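Decapping and exoribonuclease protein 1 (Kluyveromyces lactis, PDB 4GPS) removes the NAD cap from a subset of RNAs, hydrolyses cap structures at RNA 5' ends and degrades RNA as a 5'-3' exoribonuclease. Local coordinates at residues D85-I96 / H258-G267. Numbering follows the deposited sequence.
Sequences DCKEVHNCSYII and HELYYSIVHG
E88 and S263 meet across two antiparallel strands: the serine hydroxyl gives its proton to E88 OE2, with S263 OG 2.5 Å from E88 OE2, and it arrives on the oxygen's anti lone pair. The glutamate reaches it because CG lies trans to the main-chain nitrogen (chi1 177°) and the chain runs on extended. Its other oxygen takes a nearly straight bond from N91 ND2, 2.9 Å to E88 OE1, which descends from above the carboxylate plane while staying within the plane of its own amide. Beside this pair the Y261 side chain crosses that of N91 at a slant, ring and amide planes 30° apart, its hydroxyl end against CB and CG; Y261 OH comes 3.1 Å from N91 CG as a contact without a hydrogen bond.

On the face opposite E88, Y94 CB meets the edge of the Y262 ring. Backbone pairs K87–H266, C92–Y262 and Y94–L260 zip the strands together. Between K87–H266 and C92–Y262 is a classic bulge: V89 and H90 both face I264, whose O takes a 2.8 Å bond from V89 N and a weak one from H90 N. At this bulge V89 CG2 packs 3.7 Å from I264 CG2, and V89 CG1 touches H266 CB.

Farther out, Y291 hydroxyl bonds to both E88 OE2 and Y261 OH, and S107 holds N91 OD1. Strand 100-103 flanks 86-95 and strand 273-285 flanks 259-268, while helix 156-167 packs on V89 and I264. L260 touches E280, which probably binds substrate, so this pairing borders the active site of the PD-(D/E)XK-type nuclease.

Replacing E88 with alanine is likely to leave S263 OG and N91 ND2 without this acceptor, the asparagine amide less firmly fixed with its S107 bond remaining. With donors from S263 and N91, and the Y291 hydroxyl also bonded to it, the carboxylate is probably stabilised as the anion.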
loop_
_atom_site.group_PDB
_atom_site.type_symbol
_atom_site.label_atom_id
_atom_site.label_comp_id
_atom_site.label_asym_id
_atom_site.label_seq_id
_atom_site.Cartn_x
_atom_site.Cartn_y
_atom_site.Cartn_z
ATOM N N ASP A 85 -4.901 16.278 -1.528
ATOM C CA ASP A 85 -5.579 16.622 -0.268
ATOM C C ASP A 85 -5.689 15.382 0.587
ATOM O O ASP A 85 -6.665 15.162 1.270
ATOM C CB ASP A 85 -6.991 17.198 -0.494
ATOM C CG ASP A 85 -6.976 18.551 -1.228
ATOM O OD1 ASP A 85 -5.932 19.272 -1.182
ATOM O OD2 ASP A 85 -8.021 18.894 -1.842
ATOM N N CYS A 86 -4.663 14.564 0.556
ATOM C CA CYS A 86 -4.714 13.351 1.318
ATOM C C CYS A 86 -4.509 13.597 2.811
ATOM O O CYS A 86 -3.545 14.243 3.195
ATOM C CB CYS A 86 -3.650 12.404 0.790
ATOM S SG CYS A 86 -4.017 10.754 1.244
ATOM N N LYS A 87 -5.390 13.073 3.666
ATOM C CA LYS A 87 -5.202 13.277 5.102
ATOM C C LYS A 87 -5.636 12.104 5.964
ATOM O O LYS A 87 -6.452 11.276 5.551
ATOM C CB LYS A 87 -5.928 14.556 5.560
ATOM C CG LYS A 87 -7.368 14.677 5.098
ATOM C CD LYS A 87 -7.931 16.087 5.408
ATOM C CE LYS A 87 -9.229 16.414 4.649
ATOM N NZ LYS A 87 -10.269 15.367 4.871
ATOM N N GLU A 88 -5.053 12.001 7.151
ATOM C CA GLU A 88 -5.465 10.950 8.061
ATOM C C GLU A 88 -6.737 11.474 8.722
ATOM O O GLU A 88 -6.726 12.548 9.290
ATOM C CB GLU A 88 -4.432 10.703 9.143
ATOM C CG GLU A 88 -4.956 9.645 10.121
ATOM C CD GLU A 88 -3.959 9.222 11.162
ATOM O OE1 GLU A 88 -3.969 9.765 12.278
ATOM O OE2 GLU A 88 -3.151 8.343 10.863
ATOM N N VAL A 89 -7.833 10.728 8.648
ATOM C CA VAL A 89 -9.080 11.180 9.258
ATOM C C VAL A 89 -9.387 10.438 10.573
ATOM O O VAL A 89 -10.133 10.935 11.391
ATOM C CB VAL A 89 -10.274 11.044 8.259
ATOM C CG1 VAL A 89 -10.025 11.920 7.010
ATOM C CG2 VAL A 89 -10.450 9.587 7.850
ATOM N N HIS A 90 -8.825 9.250 10.769
ATOM C CA HIS A 90 -9.016 8.486 12.015
ATOM C C HIS A 90 -7.840 7.521 12.102
ATOM O O HIS A 90 -7.141 7.305 11.112
ATOM C CB HIS A 90 -10.289 7.634 11.972
ATOM C CG HIS A 90 -11.557 8.416 12.074
ATOM N ND1 HIS A 90 -12.010 8.946 13.262
ATOM C CD2 HIS A 90 -12.470 8.761 11.133
ATOM C CE1 HIS A 90 -13.147 9.582 13.049
ATOM N NE2 HIS A 90 -13.449 9.484 11.766
ATOM N N ASN A 91 -7.612 6.972 13.289
ATOM C CA ASN A 91 -6.615 5.955 13.463
ATOM C C ASN A 91 -7.130 5.097 14.598
ATOM O O ASN A 91 -8.026 5.516 15.317
ATOM C CB ASN A 91 -5.235 6.533 13.764
ATOM C CG ASN A 91 -5.212 7.364 14.992
ATOM O OD1 ASN A 91 -5.424 6.869 16.098
ATOM N ND2 ASN A 91 -4.939 8.647 14.819
ATOM N N CYS A 92 -6.627 3.873 14.722
ATOM C CA CYS A 92 -7.076 3.021 15.802
ATOM C C CYS A 92 -6.166 1.845 16.012
ATOM O O CYS A 92 -5.527 1.366 15.078
ATOM C CB CYS A 92 -8.488 2.507 15.555
ATOM S SG CYS A 92 -8.629 1.434 14.140
ATOM N N SER A 93 -6.078 1.410 17.260
ATOM C CA SER A 93 -5.278 0.254 17.579
ATOM C C SER A 93 -6.275 -0.854 17.905
ATOM O O SER A 93 -7.312 -0.640 18.546
ATOM C CB SER A 93 -4.317 0.536 18.739
ATOM O OG SER A 93 -4.944 1.269 19.756
ATOM N N TYR A 94 -5.980 -2.030 17.392
ATOM C CA TYR A 94 -6.843 -3.155 17.578
ATOM C C TYR A 94 -6.124 -4.166 18.466
ATOM O O TYR A 94 -5.145 -4.779 18.035
ATOM C CB TYR A 94 -7.179 -3.725 16.189
ATOM C CG TYR A 94 -7.824 -5.092 16.188
ATOM C CD1 TYR A 94 -8.675 -5.491 17.223
ATOM C CD2 TYR A 94 -7.619 -5.975 15.128
ATOM C CE1 TYR A 94 -9.299 -6.723 17.205
ATOM C CE2 TYR A 94 -8.245 -7.208 15.098
ATOM C CZ TYR A 94 -9.086 -7.570 16.139
ATOM O OH TYR A 94 -9.750 -8.767 16.084
ATOM N N ILE A 95 -6.590 -4.309 19.708
ATOM C CA ILE A 95 -5.994 -5.267 20.661
ATOM C C ILE A 95 -6.711 -6.590 20.365
ATOM O O ILE A 95 -7.866 -6.758 20.745
ATOM C CB ILE A 95 -6.278 -4.866 22.152
ATOM C CG1 ILE A 95 -6.610 -3.365 22.258
ATOM C CG2 ILE A 95 -5.070 -5.230 23.031
ATOM C CD1 ILE A 95 -5.474 -2.443 21.863
ATOM N N ILE A 96 -6.044 -7.524 19.698
ATOM C CA ILE A 96 -6.706 -8.770 19.313
ATOM C C ILE A 96 -7.397 -9.617 20.384
ATOM O O ILE A 96 -8.447 -10.202 20.118
ATOM C CB ILE A 96 -5.758 -9.724 18.551
ATOM C CG1 ILE A 96 -5.050 -8.994 17.407
ATOM C CG2 ILE A 96 -6.561 -10.889 17.987
ATOM C CD1 ILE A 96 -3.808 -8.241 17.848
ATOM N N HIS A 258 -1.310 -9.965 20.854
ATOM C CA HIS A 258 -0.643 -8.830 20.231
ATOM C C HIS A 258 -1.549 -7.617 19.967
ATOM O O HIS A 258 -2.609 -7.461 20.592
ATOM C CB HIS A 258 0.032 -9.268 18.925
ATOM C CG HIS A 258 1.364 -9.927 19.124
ATOM N ND1 HIS A 258 2.198 -10.256 18.074
ATOM C CD2 HIS A 258 2.017 -10.303 20.253
ATOM C CE1 HIS A 258 3.305 -10.803 18.547
ATOM N NE2 HIS A 258 3.221 -10.843 19.866
ATOM N N GLU A 259 -1.130 -6.767 19.027
ATOM C CA GLU A 259 -1.865 -5.540 18.705
ATOM C C GLU A 259 -1.481 -4.976 17.321
ATOM O O GLU A 259 -0.339 -5.091 16.882
ATOM C CB GLU A 259 -1.569 -4.514 19.803
ATOM C CG GLU A 259 -2.398 -3.253 19.792
ATOM C CD GLU A 259 -2.147 -2.390 21.036
ATOM O OE1 GLU A 259 -2.683 -1.261 21.117
ATOM O OE2 GLU A 259 -1.414 -2.843 21.941
ATOM N N LEU A 260 -2.449 -4.366 16.644
ATOM C CA LEU A 260 -2.230 -3.779 15.326
ATOM C C LEU A 260 -2.664 -2.310 15.303
ATOM O O LEU A 260 -3.559 -1.895 16.045
ATOM C CB LEU A 260 -3.005 -4.579 14.282
ATOM C CG LEU A 260 -2.548 -6.040 14.207
ATOM C CD1 LEU A 260 -3.605 -6.886 13.546
ATOM C CD2 LEU A 260 -1.222 -6.121 13.459
ATOM N N TYR A 261 -2.029 -1.519 14.455
ATOM C CA TYR A 261 -2.364 -0.106 14.374
ATOM C C TYR A 261 -2.727 0.302 12.931
ATOM O O TYR A 261 -2.051 -0.065 11.970
ATOM C CB TYR A 261 -1.200 0.724 14.902
ATOM C CG TYR A 261 -1.490 2.202 14.946
ATOM C CD1 TYR A 261 -2.183 2.775 16.018
ATOM C CD2 TYR A 261 -1.089 3.034 13.896
ATOM C CE1 TYR A 261 -2.462 4.134 16.038
ATOM C CE2 TYR A 261 -1.362 4.390 13.909
ATOM C CZ TYR A 261 -2.046 4.935 14.971
ATOM O OH TYR A 261 -2.323 6.275 14.939
ATOM N N TYR A 262 -3.807 1.061 12.788
ATOM C CA TYR A 262 -4.291 1.462 11.480
ATOM C C TYR A 262 -4.552 2.958 11.333
ATOM O O TYR A 262 -5.092 3.626 12.237
ATOM C CB TYR A 262 -5.598 0.747 11.186
ATOM C CG TYR A 262 -5.534 -0.747 11.192
ATOM C CD1 TYR A 262 -5.013 -1.455 10.098
ATOM C CD2 TYR A 262 -6.049 -1.470 12.267
ATOM C CE1 TYR A 262 -5.020 -2.853 10.069
ATOM C CE2 TYR A 262 -6.065 -2.868 12.254
ATOM C CZ TYR A 262 -5.554 -3.551 11.147
ATOM O OH TYR A 262 -5.642 -4.919 11.104
ATOM N N SER A 263 -4.190 3.473 10.166
ATOM C CA SER A 263 -4.415 4.867 9.857
ATOM C C SER A 263 -5.481 4.833 8.779
ATOM O O SER A 263 -5.370 4.075 7.828
ATOM C CB SER A 263 -3.146 5.500 9.308
ATOM O OG SER A 263 -3.369 6.821 8.835
ATOM N N ILE A 264 -6.535 5.616 8.947
ATOM C CA ILE A 264 -7.581 5.668 7.954
ATOM C C ILE A 264 -7.373 6.989 7.233
ATOM O O ILE A 264 -7.476 8.041 7.856
ATOM C CB ILE A 264 -8.970 5.616 8.584
ATOM C CG1 ILE A 264 -9.374 4.182 8.947
ATOM C CG2 ILE A 264 -9.988 5.949 7.518
ATOM C CD1 ILE A 264 -8.482 3.419 9.763
ATOM N N VAL A 265 -7.058 6.939 5.933
ATOM C CA VAL A 265 -6.813 8.169 5.180
ATOM C C VAL A 265 -7.835 8.441 4.075
ATOM O O VAL A 265 -8.452 7.516 3.537
ATOM C CB VAL A 265 -5.370 8.199 4.571
ATOM C CG1 VAL A 265 -4.283 7.993 5.698
ATOM C CG2 VAL A 265 -5.245 7.161 3.520
ATOM N N HIS A 266 -8.013 9.724 3.754
ATOM C CA HIS A 266 -8.948 10.143 2.720
ATOM C C HIS A 266 -8.205 11.008 1.713
ATOM O O HIS A 266 -7.367 11.843 2.065
ATOM C CB HIS A 266 -10.130 10.912 3.345
ATOM C CG HIS A 266 -11.167 11.365 2.361
ATOM N ND1 HIS A 266 -11.063 12.540 1.651
ATOM C CD2 HIS A 266 -12.346 10.809 1.989
ATOM C CE1 HIS A 266 -12.130 12.694 0.886
ATOM N NE2 HIS A 266 -12.925 11.656 1.075
ATOM N N GLY A 267 -8.521 10.803 0.446
ATOM C CA GLY A 267 -7.838 11.552 -0.572
ATOM C C GLY A 267 -8.650 11.610 -1.830
ATOM O O GLY A 267 -9.548 10.801 -2.055
#